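Local atomic coordinates of VgrG protein (Vibrio cholerae, PDB entry 4DTL), a protein that probably cross-links host actin through its actin cross-linking domain, which binds ATP and manganese. Residues 25-30 / 361-366; 64-69 / 86-91; 173-178 / 353-358. One frame throughout, in Å; residues are numbered along the deposited sequence.

Contact 1 (25-30 / 361-366); sequences IGIENE and SYLPKT. With MN (manganese (II) ion), chain E; MN (manganese (II) ion), chain D; ATP (adenosine-5'-triphosphate), chain B.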
loop_
_atom_site.group_PDB
_atom_site.type_symbol
_atom_site.label_atom_id
_atom_site.label_comp_id
_atom_site.label_asym_id
_atom_site.label_seq_id
_atom_site.Cartn_x
_atom_site.Cartn_y
_atom_site.Cartn_z
ATOM N N ILE A 25 5.487 6.766 -7.444
ATOM C CA ILE A 25 4.636 7.112 -6.308
ATOM C C ILE A 25 3.158 6.881 -6.601
ATOM O O ILE A 25 2.682 7.182 -7.693
ATOM C CB ILE A 25 4.939 8.531 -5.744
ATOM C CG1 ILE A 25 4.219 8.798 -4.393
ATOM C CG2 ILE A 25 4.716 9.631 -6.788
ATOM C CD1 ILE A 25 4.914 9.710 -3.416
ATOM N N GLY A 26 2.465 6.355 -5.602
ATOM C CA GLY A 26 1.033 6.125 -5.621
ATOM C C GLY A 26 0.438 6.624 -4.327
ATOM O O GLY A 26 1.096 6.581 -3.290
ATOM N N ILE A 27 -0.798 7.091 -4.364
ATOM C CA ILE A 27 -1.478 7.618 -3.181
ATOM C C ILE A 27 -2.838 6.948 -2.926
ATOM O O ILE A 27 -3.483 6.455 -3.853
ATOM C CB ILE A 27 -1.574 9.176 -3.198
ATOM C CG1 ILE A 27 -2.464 9.709 -4.348
ATOM C CG2 ILE A 27 -0.194 9.838 -3.177
ATOM C CD1 ILE A 27 -2.992 11.123 -4.154
ATOM N N GLU A 28 -3.246 6.927 -1.652
ATOM C CA GLU A 28 -4.528 6.418 -1.168
ATOM C C GLU A 28 -5.200 7.544 -0.403
ATOM O O GLU A 28 -4.569 8.195 0.439
ATOM C CB GLU A 28 -4.347 5.199 -0.272
ATOM C CG GLU A 28 -3.849 3.980 -1.015
ATOM C CD GLU A 28 -3.406 2.888 -0.066
ATOM O OE1 GLU A 28 -2.256 2.952 0.423
ATOM O OE2 GLU A 28 -4.253 2.035 0.276
ATOM N N ASN A 29 -6.472 7.792 -0.710
ATOM C CA ASN A 29 -7.225 8.895 -0.128
ATOM C C ASN A 29 -8.645 8.485 0.302
ATOM O O ASN A 29 -9.570 8.409 -0.516
ATOM C CB ASN A 29 -7.272 10.025 -1.158
ATOM C CG ASN A 29 -7.725 11.359 -0.640
ATOM O OD1 ASN A 29 -7.525 11.697 0.530
ATOM N ND2 ASN A 29 -8.284 12.172 -1.535
ATOM N N GLU A 30 -8.805 8.190 1.588
ATOM C CA GLU A 30 -10.108 7.808 2.132
ATOM C C GLU A 30 -10.994 9.028 2.360
ATOM O O GLU A 30 -10.590 9.962 3.060
ATOM C CB GLU A 30 -9.946 7.004 3.407
ATOM C CG GLU A 30 -11.235 6.331 3.849
ATOM C CD GLU A 30 -11.191 5.722 5.234
ATOM O OE1 GLU A 30 -11.966 4.770 5.484
ATOM O OE2 GLU A 30 -10.384 6.188 6.075
ATOM N N SER A 361 3.209 17.196 -0.525
ATOM C CA SER A 361 2.953 17.828 -1.827
ATOM C C SER A 361 2.348 16.898 -2.880
ATOM O O SER A 361 1.824 17.386 -3.884
ATOM C CB SER A 361 4.225 18.475 -2.363
ATOM O OG SER A 361 5.209 17.510 -2.706
ATOM N N TYR A 362 2.408 15.572 -2.650
ATOM C CA TYR A 362 1.839 14.545 -3.534
ATOM C C TYR A 362 0.366 14.265 -3.198
ATOM O O TYR A 362 -0.302 13.509 -3.910
ATOM C CB TYR A 362 2.625 13.230 -3.389
ATOM C CG TYR A 362 4.023 13.282 -3.948
ATOM C CD1 TYR A 362 4.269 13.012 -5.292
ATOM C CD2 TYR A 362 5.110 13.580 -3.133
ATOM C CE1 TYR A 362 5.554 13.069 -5.818
ATOM C CE2 TYR A 362 6.403 13.652 -3.650
ATOM C CZ TYR A 362 6.618 13.402 -4.994
ATOM O OH TYR A 362 7.893 13.449 -5.497
ATOM N N LEU A 363 -0.115 14.829 -2.081
ATOM C CA LEU A 363 -1.466 14.584 -1.598
ATOM C C LEU A 363 -2.407 15.748 -1.838
ATOM O O LEU A 363 -1.990 16.889 -1.656
ATOM C CB LEU A 363 -1.451 14.169 -0.106
ATOM C CG LEU A 363 -1.172 12.667 0.240
ATOM C CD1 LEU A 363 -2.243 11.716 -0.308
ATOM C CD2 LEU A 363 0.223 12.205 -0.156
ATOM N N PRO A 364 -3.676 15.485 -2.238
ATOM C CA PRO A 364 -4.622 16.600 -2.419
ATOM C C PRO A 364 -5.130 17.116 -1.075
ATOM O O PRO A 364 -5.285 16.337 -0.130
ATOM C CB PRO A 364 -5.749 15.973 -3.236
ATOM C CG PRO A 364 -5.716 14.522 -2.868
ATOM C CD PRO A 364 -4.314 14.175 -2.493
ATOM N N LYS A 365 -5.376 18.433 -0.980
ATOM C CA LYS A 365 -5.895 19.027 0.260
ATOM C C LYS A 365 -7.181 19.778 0.015
ATOM O O LYS A 365 -7.205 20.626 -0.880
ATOM C CB LYS A 365 -4.863 19.972 0.916
ATOM C CG LYS A 365 -3.493 19.362 1.208
ATOM C CD LYS A 365 -3.544 18.113 2.105
ATOM C CE LYS A 365 -2.221 17.812 2.764
ATOM N NZ LYS A 365 -1.122 17.585 1.784
ATOM N N THR A 366 -8.253 19.479 0.801
ATOM C CA THR A 366 -9.540 20.180 0.684
ATOM C C THR A 366 -9.314 21.665 1.020
ATOM O O THR A 366 -9.720 22.540 0.248
ATOM C CB THR A 366 -10.624 19.541 1.576
ATOM O OG1 THR A 366 -10.800 18.173 1.209
ATOM C CG2 THR A 366 -11.961 20.269 1.473
HETATM MN MN MN E . -6.170 1.015 0.263
HETATM MN MN MN D . -2.722 1.541 2.195
HETATM P PG ATP B . -4.878 -0.764 2.423
HETATM O O1G ATP B . -6.012 0.091 1.949
HETATM O O2G ATP B . -4.064 -0.056 3.458
HETATM O O3G ATP B . -5.403 -2.045 2.994
HETATM P PB ATP B . -4.524 -1.354 -0.157
HETATM O O1B ATP B . -5.171 -2.683 -0.192
HETATM O O2B ATP B . -5.527 -0.277 -0.452
HETATM O O3B ATP B . -3.910 -1.107 1.189
HETATM P PA ATP B . -3.750 -0.799 -2.719
HETATM O O1A ATP B . -3.441 -1.815 -3.762
HETATM O O2A ATP B . -5.230 -0.409 -2.798
HETATM O O3A ATP B . -3.436 -1.286 -1.331
HETATM O "O5'" ATP B . -2.866 0.504 -3.002
HETATM C "C5'" ATP B . -1.477 0.338 -3.313
HETATM C "C4'" ATP B . -0.805 1.673 -3.466
HETATM O "O4'" ATP B . 0.452 1.452 -4.138
HETATM C "C3'" ATP B . -1.564 2.694 -4.310
HETATM O "O3'" ATP B . -1.463 3.981 -3.725
HETATM C "C2'" ATP B . -0.888 2.586 -5.674
HETATM O "O2'" ATP B . -0.966 3.784 -6.431
HETATM C "C1'" ATP B . 0.541 2.274 -5.276
HETATM N N9 ATP B . 1.336 1.589 -6.288
HETATM C C8 ATP B . 0.968 0.510 -7.045
HETATM N N7 ATP B . 1.875 0.129 -7.909
HETATM C C5 ATP B . 2.917 1.020 -7.701
HETATM C C6 ATP B . 4.192 1.149 -8.294
HETATM N N6 ATP B . 4.626 0.380 -9.301
HETATM N N1 ATP B . 5.010 2.118 -7.821
HETATM C C2 ATP B . 4.570 2.912 -6.842
HETATM N N3 ATP B . 3.384 2.901 -6.229
HETATM C C4 ATP B . 2.604 1.921 -6.703
#
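Ile-25 lays its terminal methyl over one face of the Tyr-362 ring, a CH-pi contact in which Ile-25 CD1 stands 3.8 Å from the ring centroid and 14° off the ring normal. CG1 lies anti to the backbone N (chi1 -170°), which directs that branch toward the ring, while the other branch, Ile-25 CG2, lies over the same face, beyond the rim beside Tyr-362 CD1 and CE1, 3.7 Å from Tyr-362 CE1. Tyr-362 OH is hydrogen-bonded to the carbonyl of Met-98.

Ile-27 meets three residues in a row. Its CG2 lies 3.9 Å from Leu-363 CD2, the two side chains running past each other in opposite directions, whereas the end methyl CD1 of Ile-27 abuts the proline ring, 3.7 Å from Pro-364 CD. The same CD1 also rests against the carbonyl oxygen of Tyr-362. Further along, Asn-29 passes alongside Pro-364, with Asn-29 ND2 3.7 Å from CG of the proline ring; its OD1 is engaged by Gln-173.

No hydrogen bond joins 25-30 to 361-366: the irregular C-terminal segment packs across one face of strand 24-30, which is hydrogen-bonded along both edges, to 85-97 and 173-180. The opposite face of that strand serves the nucleotide site. There Glu-28 points away from 361-366, its chain extended beyond CG, and its carboxylate bridges both manganese ions: OE2 is 2.2 Å from the chain E ion, and OE1 is 2.3 Å from the chain D ion, which OE2 also binds. Glu-90 supplies a further ligand to the chain E ion. Gly-26 lets the ribose come close, with its CA 3.2 Å from ATP O2', and the ribose O3' donates a weak hydrogen bond to the carbonyl of Ile-27. Met-111 of helix 101-124 touches Ile-27, Asn-29 and Pro-364.

Contact 2 (64-69 / 86-91); sequences MNQGSY and THTVEL. With MN (manganese (II) ion), chain E; ATP (adenosine-5'-triphosphate), chain B.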
loop_
_atom_site.group_PDB
_atom_site.type_symbol
_atom_site.label_atom_id
_atom_site.label_comp_id
_atom_site.label_asym_id
_atom_site.label_seq_id
_atom_site.Cartn_x
_atom_site.Cartn_y
_atom_site.Cartn_z
ATOM N N MET A 64 -13.228 0.601 4.165
ATOM C CA MET A 64 -13.619 0.126 5.487
ATOM C C MET A 64 -15.106 -0.229 5.587
ATOM O O MET A 64 -15.956 0.638 5.372
ATOM C CB MET A 64 -13.249 1.188 6.537
ATOM C CG MET A 64 -12.185 0.730 7.526
ATOM S SD MET A 64 -10.553 0.425 6.764
ATOM C CE MET A 64 -9.588 1.787 7.446
ATOM N N ASN A 65 -15.417 -1.509 5.900
ATOM C CA ASN A 65 -16.796 -1.980 6.050
ATOM C C ASN A 65 -17.488 -1.249 7.217
ATOM O O ASN A 65 -17.009 -1.302 8.352
ATOM C CB ASN A 65 -16.850 -3.495 6.233
ATOM C CG ASN A 65 -18.262 -4.041 6.289
ATOM O OD1 ASN A 65 -19.045 -3.744 7.194
ATOM N ND2 ASN A 65 -18.625 -4.869 5.326
ATOM N N GLN A 66 -18.595 -0.545 6.920
ATOM C CA GLN A 66 -19.334 0.241 7.916
ATOM C C GLN A 66 -20.641 -0.420 8.363
ATOM O O GLN A 66 -21.455 0.216 9.030
ATOM C CB GLN A 66 -19.579 1.670 7.405
ATOM C CG GLN A 66 -18.310 2.441 7.055
ATOM C CD GLN A 66 -17.554 2.895 8.270
ATOM O OE1 GLN A 66 -16.644 2.213 8.747
ATOM N NE2 GLN A 66 -17.917 4.058 8.796
ATOM N N GLY A 67 -20.794 -1.706 8.050
ATOM C CA GLY A 67 -21.983 -2.478 8.375
ATOM C C GLY A 67 -22.868 -2.725 7.170
ATOM O O GLY A 67 -22.606 -2.198 6.081
ATOM N N SER A 68 -23.933 -3.512 7.364
ATOM C CA SER A 68 -24.898 -3.860 6.316
ATOM C C SER A 68 -25.698 -2.640 5.855
ATOM O O SER A 68 -25.954 -1.736 6.653
ATOM C CB SER A 68 -25.835 -4.976 6.783
ATOM O OG SER A 68 -25.216 -6.251 6.711
ATOM N N TYR A 69 -26.061 -2.612 4.564
ATOM C CA TYR A 69 -26.826 -1.512 3.979
ATOM C C TYR A 69 -28.314 -1.758 4.161
ATOM O O TYR A 69 -28.806 -2.860 3.896
ATOM C CB TYR A 69 -26.489 -1.321 2.478
ATOM C CG TYR A 69 -27.289 -0.236 1.782
ATOM C CD1 TYR A 69 -27.161 1.101 2.155
ATOM C CD2 TYR A 69 -28.116 -0.536 0.704
ATOM C CE1 TYR A 69 -27.864 2.105 1.500
ATOM C CE2 TYR A 69 -28.832 0.462 0.044
ATOM C CZ TYR A 69 -28.692 1.779 0.439
ATOM O OH TYR A 69 -29.368 2.770 -0.211
ATOM N N THR A 86 -22.314 -1.510 3.399
ATOM C CA THR A 86 -21.828 -0.132 3.258
ATOM C C THR A 86 -20.319 -0.102 3.563
ATOM O O THR A 86 -19.839 -0.838 4.435
ATOM C CB THR A 86 -22.523 0.840 4.208
ATOM O OG1 THR A 86 -22.228 0.469 5.551
ATOM C CG2 THR A 86 -24.003 0.926 3.990
ATOM N N HIS A 87 -19.582 0.753 2.847
ATOM C CA HIS A 87 -18.143 0.909 3.007
ATOM C C HIS A 87 -17.778 2.354 2.846
ATOM O O HIS A 87 -18.506 3.107 2.200
ATOM C CB HIS A 87 -17.391 0.101 1.935
ATOM C CG HIS A 87 -17.590 -1.385 2.003
ATOM N ND1 HIS A 87 -16.662 -2.212 2.626
ATOM C CD2 HIS A 87 -18.579 -2.151 1.481
ATOM C CE1 HIS A 87 -17.128 -3.445 2.486
ATOM N NE2 HIS A 87 -18.280 -3.459 1.808
ATOM N N THR A 88 -16.604 2.725 3.356
ATOM C CA THR A 88 -16.051 4.051 3.146
ATOM C C THR A 88 -15.443 3.990 1.745
ATOM O O THR A 88 -15.110 2.888 1.273
ATOM C CB THR A 88 -14.987 4.378 4.190
ATOM O OG1 THR A 88 -13.973 3.378 4.178
ATOM C CG2 THR A 88 -15.552 4.525 5.576
ATOM N N VAL A 89 -15.335 5.148 1.076
ATOM C CA VAL A 89 -14.779 5.233 -0.261
ATOM C C VAL A 89 -13.331 5.631 -0.115
ATOM O O VAL A 89 -13.005 6.522 0.673
ATOM C CB VAL A 89 -15.578 6.212 -1.179
ATOM C CG1 VAL A 89 -14.846 6.481 -2.496
ATOM C CG2 VAL A 89 -16.989 5.698 -1.442
ATOM N N GLU A 90 -12.464 4.958 -0.869
ATOM C CA GLU A 90 -11.062 5.293 -0.931
ATOM C C GLU A 90 -10.652 5.496 -2.367
ATOM O O GLU A 90 -10.877 4.623 -3.204
ATOM C CB GLU A 90 -10.208 4.231 -0.263
ATOM C CG GLU A 90 -8.756 4.654 -0.137
ATOM C CD GLU A 90 -7.860 3.566 0.397
ATOM O OE1 GLU A 90 -7.899 2.447 -0.160
ATOM O OE2 GLU A 90 -7.105 3.833 1.361
ATOM N N LEU A 91 -10.039 6.648 -2.641
ATOM C CA LEU A 91 -9.532 6.978 -3.971
ATOM C C LEU A 91 -8.078 6.513 -4.027
ATOM O O LEU A 91 -7.261 6.925 -3.192
ATOM C CB LEU A 91 -9.686 8.482 -4.288
ATOM C CG LEU A 91 -11.078 9.115 -4.103
ATOM C CD1 LEU A 91 -11.092 10.545 -4.634
ATOM C CD2 LEU A 91 -12.177 8.287 -4.756
HETATM MN MN MN E . -6.170 1.015 0.263
HETATM P PG ATP B . -4.878 -0.764 2.423
HETATM O O1G ATP B . -6.012 0.091 1.949
HETATM O O2G ATP B . -4.064 -0.056 3.458
HETATM O O3G ATP B . -5.403 -2.045 2.994
HETATM P PB ATP B . -4.524 -1.354 -0.157
HETATM O O1B ATP B . -5.171 -2.683 -0.192
HETATM O O2B ATP B . -5.527 -0.277 -0.452
HETATM O O3B ATP B . -3.910 -1.107 1.189
HETATM P PA ATP B . -3.750 -0.799 -2.719
HETATM O O1A ATP B . -3.441 -1.815 -3.762
HETATM O O2A ATP B . -5.230 -0.409 -2.798
HETATM O O3A ATP B . -3.436 -1.286 -1.331
HETATM O "O5'" ATP B . -2.866 0.504 -3.002
HETATM C "C5'" ATP B . -1.477 0.338 -3.313
HETATM C "C4'" ATP B . -0.805 1.673 -3.466
HETATM O "O4'" ATP B . 0.452 1.452 -4.138
HETATM C "C3'" ATP B . -1.564 2.694 -4.310
HETATM O "O3'" ATP B . -1.463 3.981 -3.725
HETATM C "C2'" ATP B . -0.888 2.586 -5.674
HETATM O "O2'" ATP B . -0.966 3.784 -6.431
HETATM C "C1'" ATP B . 0.541 2.274 -5.276
HETATM N N9 ATP B . 1.336 1.589 -6.288
HETATM C C8 ATP B . 0.968 0.510 -7.045
HETATM N N7 ATP B . 1.875 0.129 -7.909
HETATM C C5 ATP B . 2.917 1.020 -7.701
HETATM C C6 ATP B . 4.192 1.149 -8.294
HETATM N N6 ATP B . 4.626 0.380 -9.301
HETATM N N1 ATP B . 5.010 2.118 -7.821
HETATM C C2 ATP B . 4.570 2.912 -6.842
HETATM N N3 ATP B . 3.384 2.901 -6.229
HETATM C C4 ATP B . 2.604 1.921 -6.703
#
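Thr-86 grips the carbonyl of Gly-67 with two donors. Its backbone N points nearly along the C=O axis at 2.8 Å from Gly-67 O, and its hydroxyl OG1 donates to the same oxygen from above the carbonyl plane at 2.7 Å. With chi1 at 63°, OG1 sits between the backbone N and the carbonyl carbon, where it can reach the oxygen that the N-H already holds. The methyl CG2 turns to Tyr-69 instead, meeting the ring edge near its plane, 3.7 Å from Tyr-69 CD1. This is the close-packed end of an antiparallel strand pair, with the segments 65-68 and 86-91 inclined at 156°.

Next along, Gln-66 N donates to Thr-86 O at 2.8 Å, and Asn-65 and His-87 form a non-hydrogen-bonded pair. The Asn-65 amide crosses the imidazole with the two planes 77° apart, Asn-65 ND2 coming 3.5 Å from His-87 CE1. Its OD1 accepts from Gly-67 N, an Asx turn, in which the side-chain oxygen caps the backbone N two residues on. At the corner of the chain, Met-64 and Thr-88 exchange two bonds: Thr-88 N to Met-64 O, and Met-64 N to Thr-88 OG1 at 2.9 Å. That hydroxyl is also bonded to Glu-30.

The solvent side is looser. Gln-66, bent at chi2, crosses Thr-88 with no polar bond between the side chains, its CD 3.7 Å from Thr-88 CG2, and Met-64, Asn-65, Gln-66 and Ser-68 are all exposed. Beyond the pairing, Glu-90 OE1 binds the chain E manganese ion at 2.3 Å. Strand 85-97 lies between 56-68 and strands 24-30 and 34-38 as neighbours: His-87 and Val-89 pack on Val-36, while Leu-91 reaches Met-111 and Leu-114 of helix 101-124.

Contact 3 (173-178 / 353-358); sequences QQATVG and RTVPNE. With ATP (adenosine-5'-triphosphate), chain B; SO4 (sulfate ion), chain F.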
loop_
_atom_site.group_PDB
_atom_site.type_symbol
_atom_site.label_atom_id
_atom_site.label_comp_id
_atom_site.label_asym_id
_atom_site.label_seq_id
_atom_site.Cartn_x
_atom_site.Cartn_y
_atom_site.Cartn_z
ATOM N N GLN A 173 -5.143 9.520 4.545
ATOM C CA GLN A 173 -4.152 9.500 3.472
ATOM C C GLN A 173 -2.912 8.663 3.700
ATOM O O GLN A 173 -2.359 8.640 4.799
ATOM C CB GLN A 173 -3.761 10.933 3.072
ATOM C CG GLN A 173 -4.903 11.681 2.394
ATOM C CD GLN A 173 -4.644 13.137 2.089
ATOM O OE1 GLN A 173 -3.855 13.825 2.746
ATOM N NE2 GLN A 173 -5.383 13.655 1.123
ATOM N N GLN A 174 -2.474 7.997 2.628
ATOM C CA GLN A 174 -1.265 7.184 2.543
ATOM C C GLN A 174 -0.580 7.412 1.202
ATOM O O GLN A 174 -1.194 7.882 0.253
ATOM C CB GLN A 174 -1.611 5.710 2.663
ATOM C CG GLN A 174 -1.455 5.156 4.063
ATOM C CD GLN A 174 -2.653 4.403 4.503
ATOM O OE1 GLN A 174 -2.816 3.228 4.212
ATOM N NE2 GLN A 174 -3.548 5.091 5.155
ATOM N N ALA A 175 0.712 7.107 1.152
ATOM C CA ALA A 175 1.533 7.199 -0.040
ATOM C C ALA A 175 2.358 5.917 -0.125
ATOM O O ALA A 175 2.695 5.330 0.911
ATOM C CB ALA A 175 2.449 8.401 0.068
ATOM N N THR A 176 2.638 5.457 -1.355
ATOM C CA THR A 176 3.438 4.257 -1.620
ATOM C C THR A 176 4.513 4.630 -2.600
ATOM O O THR A 176 4.198 5.155 -3.661
ATOM C CB THR A 176 2.566 3.049 -2.039
ATOM O OG1 THR A 176 1.686 2.692 -0.966
ATOM C CG2 THR A 176 3.394 1.835 -2.436
ATOM N N VAL A 177 5.778 4.392 -2.234
ATOM C CA VAL A 177 6.946 4.759 -3.036
ATOM C C VAL A 177 7.603 3.475 -3.530
ATOM O O VAL A 177 7.807 2.549 -2.743
ATOM C CB VAL A 177 7.926 5.691 -2.233
ATOM C CG1 VAL A 177 9.273 5.873 -2.942
ATOM C CG2 VAL A 177 7.295 7.052 -1.943
ATOM N N GLY A 178 7.910 3.440 -4.827
ATOM C CA GLY A 178 8.573 2.316 -5.469
ATOM C C GLY A 178 9.934 2.725 -5.977
ATOM O O GLY A 178 10.056 3.700 -6.718
ATOM N N ARG A 353 2.560 4.777 6.218
ATOM C CA ARG A 353 1.341 4.671 7.040
ATOM C C ARG A 353 0.730 6.020 7.429
ATOM O O ARG A 353 -0.496 6.164 7.442
ATOM C CB ARG A 353 1.569 3.765 8.241
ATOM C CG ARG A 353 1.990 2.345 7.856
ATOM C CD ARG A 353 0.891 1.539 7.165
ATOM N NE ARG A 353 -0.196 1.199 8.091
ATOM C CZ ARG A 353 -1.381 0.714 7.729
ATOM N NH1 ARG A 353 -1.667 0.513 6.450
ATOM N NH2 ARG A 353 -2.289 0.418 8.653
ATOM N N THR A 354 1.606 7.020 7.620
ATOM C CA THR A 354 1.318 8.438 7.812
ATOM C C THR A 354 2.158 9.096 6.737
ATOM O O THR A 354 3.305 8.694 6.546
ATOM C CB THR A 354 1.690 8.901 9.236
ATOM O OG1 THR A 354 0.860 8.197 10.159
ATOM C CG2 THR A 354 1.534 10.418 9.434
ATOM N N VAL A 355 1.590 10.053 6.003
ATOM C CA VAL A 355 2.345 10.750 4.976
ATOM C C VAL A 355 3.309 11.727 5.680
ATOM O O VAL A 355 2.853 12.576 6.455
ATOM C CB VAL A 355 1.457 11.437 3.904
ATOM C CG1 VAL A 355 2.319 12.065 2.809
ATOM C CG2 VAL A 355 0.453 10.449 3.303
ATOM N N PRO A 356 4.643 11.585 5.473
ATOM C CA PRO A 356 5.575 12.540 6.100
ATOM C C PRO A 356 5.561 13.889 5.369
ATOM O O PRO A 356 5.017 13.971 4.260
ATOM C CB PRO A 356 6.924 11.832 5.974
ATOM C CG PRO A 356 6.811 11.012 4.724
ATOM C CD PRO A 356 5.356 10.616 4.610
ATOM N N ASN A 357 6.189 14.933 5.971
ATOM C CA ASN A 357 6.268 16.285 5.403
ATOM C C ASN A 357 6.851 16.300 3.995
ATOM O O ASN A 357 6.373 17.066 3.157
ATOM C CB ASN A 357 7.064 17.224 6.318
ATOM C CG ASN A 357 6.443 17.438 7.677
ATOM O OD1 ASN A 357 7.096 17.244 8.707
ATOM N ND2 ASN A 357 5.178 17.856 7.712
ATOM N N GLU A 358 7.868 15.449 3.738
ATOM C CA GLU A 358 8.564 15.324 2.448
ATOM C C GLU A 358 7.647 14.836 1.315
ATOM O O GLU A 358 7.960 15.053 0.143
ATOM C CB GLU A 358 9.782 14.386 2.564
ATOM C CG GLU A 358 10.853 14.858 3.539
ATOM C CD GLU A 358 10.800 14.296 4.953
ATOM O OE1 GLU A 358 9.689 14.023 5.462
ATOM O OE2 GLU A 358 11.884 14.161 5.565
HETATM P PG ATP B . -4.878 -0.764 2.423
HETATM O O1G ATP B . -6.012 0.091 1.949
HETATM O O2G ATP B . -4.064 -0.056 3.458
HETATM O O3G ATP B . -5.403 -2.045 2.994
HETATM P PB ATP B . -4.524 -1.354 -0.157
HETATM O O1B ATP B . -5.171 -2.683 -0.192
HETATM O O2B ATP B . -5.527 -0.277 -0.452
HETATM O O3B ATP B . -3.910 -1.107 1.189
HETATM P PA ATP B . -3.750 -0.799 -2.719
HETATM O O1A ATP B . -3.441 -1.815 -3.762
HETATM O O2A ATP B . -5.230 -0.409 -2.798
HETATM O O3A ATP B . -3.436 -1.286 -1.331
HETATM O "O5'" ATP B . -2.866 0.504 -3.002
HETATM C "C5'" ATP B . -1.477 0.338 -3.313
HETATM C "C4'" ATP B . -0.805 1.673 -3.466
HETATM O "O4'" ATP B . 0.452 1.452 -4.138
HETATM C "C3'" ATP B . -1.564 2.694 -4.310
HETATM O "O3'" ATP B . -1.463 3.981 -3.725
HETATM C "C2'" ATP B . -0.888 2.586 -5.674
HETATM O "O2'" ATP B . -0.966 3.784 -6.431
HETATM C "C1'" ATP B . 0.541 2.274 -5.276
HETATM N N9 ATP B . 1.336 1.589 -6.288
HETATM C C8 ATP B . 0.968 0.510 -7.045
HETATM N N7 ATP B . 1.875 0.129 -7.909
HETATM C C5 ATP B . 2.917 1.020 -7.701
HETATM C C6 ATP B . 4.192 1.149 -8.294
HETATM N N6 ATP B . 4.626 0.380 -9.301
HETATM N N1 ATP B . 5.010 2.118 -7.821
HETATM C C2 ATP B . 4.570 2.912 -6.842
HETATM N N3 ATP B . 3.384 2.901 -6.229
HETATM C C4 ATP B . 2.604 1.921 -6.703
HETATM S S SO4 F . -5.211 -0.849 6.868
HETATM O O1 SO4 F . -6.594 -0.746 6.389
HETATM O O2 SO4 F . -5.112 -0.284 8.212
HETATM O O3 SO4 F . -4.817 -2.253 6.910
HETATM O O4 SO4 F . -4.340 -0.119 5.957
HETATM O O HOH W 1 -1.086 11.041 6.360
#
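Strand 173-178 and the irregular segment 353-358 approach to 5.6 Å between the CA atoms of Gln-174 and Val-355, with no direct hydrogen bond across them. A water spans part of this approach, accepting from Val-355 N at 2.9 Å and lying close to the carbonyl of Gln-173. Val-355 turns one branch into the strand: Val-355 CG2, anti to its own carbonyl carbon, comes 3.7 Å from Gln-173 O and 3.8 Å from Gln-174 CA, and the same methyl faces Ala-175 CB more distantly.

The side chains of Gln-174 and Arg-353 extend alongside each other toward the phosphate end of the nucleotide, amide and guanidinium planes 63° apart. The aliphatic part of the glutamine does the touching, Gln-174 CG lying 3.7 Å from Arg-353 O. Bends at chi2 and chi3 of Arg-353 bring its guanidinium edge to a sulfate, probably from the crystallisation liquor: Arg-353 NH1 donates to sulfate O4 at 2.8 Å and Arg-353 NH2 to sulfate O2 at 2.9 Å, both at 164°. ATP O2G lies near the plane of the same group, at its edge, 3.9 Å from Arg-353 NH1. Glu-351 forms a salt bridge with Arg-353 NH1, and Asn-273 accepts from Arg-353 NE.

Strand 173-180 pairs antiparallel with both 24-30 and 344-352, and the loop following 344-352 lays Val-355 against Leu-363.

Overall arrangement
From the N terminus, strand 24-30 comes first and waits for its partner 361-366 near the end of the modelled chain, so contact 1 closes the longest loop. The other two nest within it in series: contact 2 closes a short loop between strands 56-68 and 85-97, and contact 3 later joins strand 173-180 to the segment after strand 344-352. Strand 24-30 lies between 85-97 and 173-180, bonding to both and linking contact 1 to each neighbour. Contacts 1 and 3 are about 8 Å apart between centres; contact 2 lies farther out, yet all three reach the bound ATP.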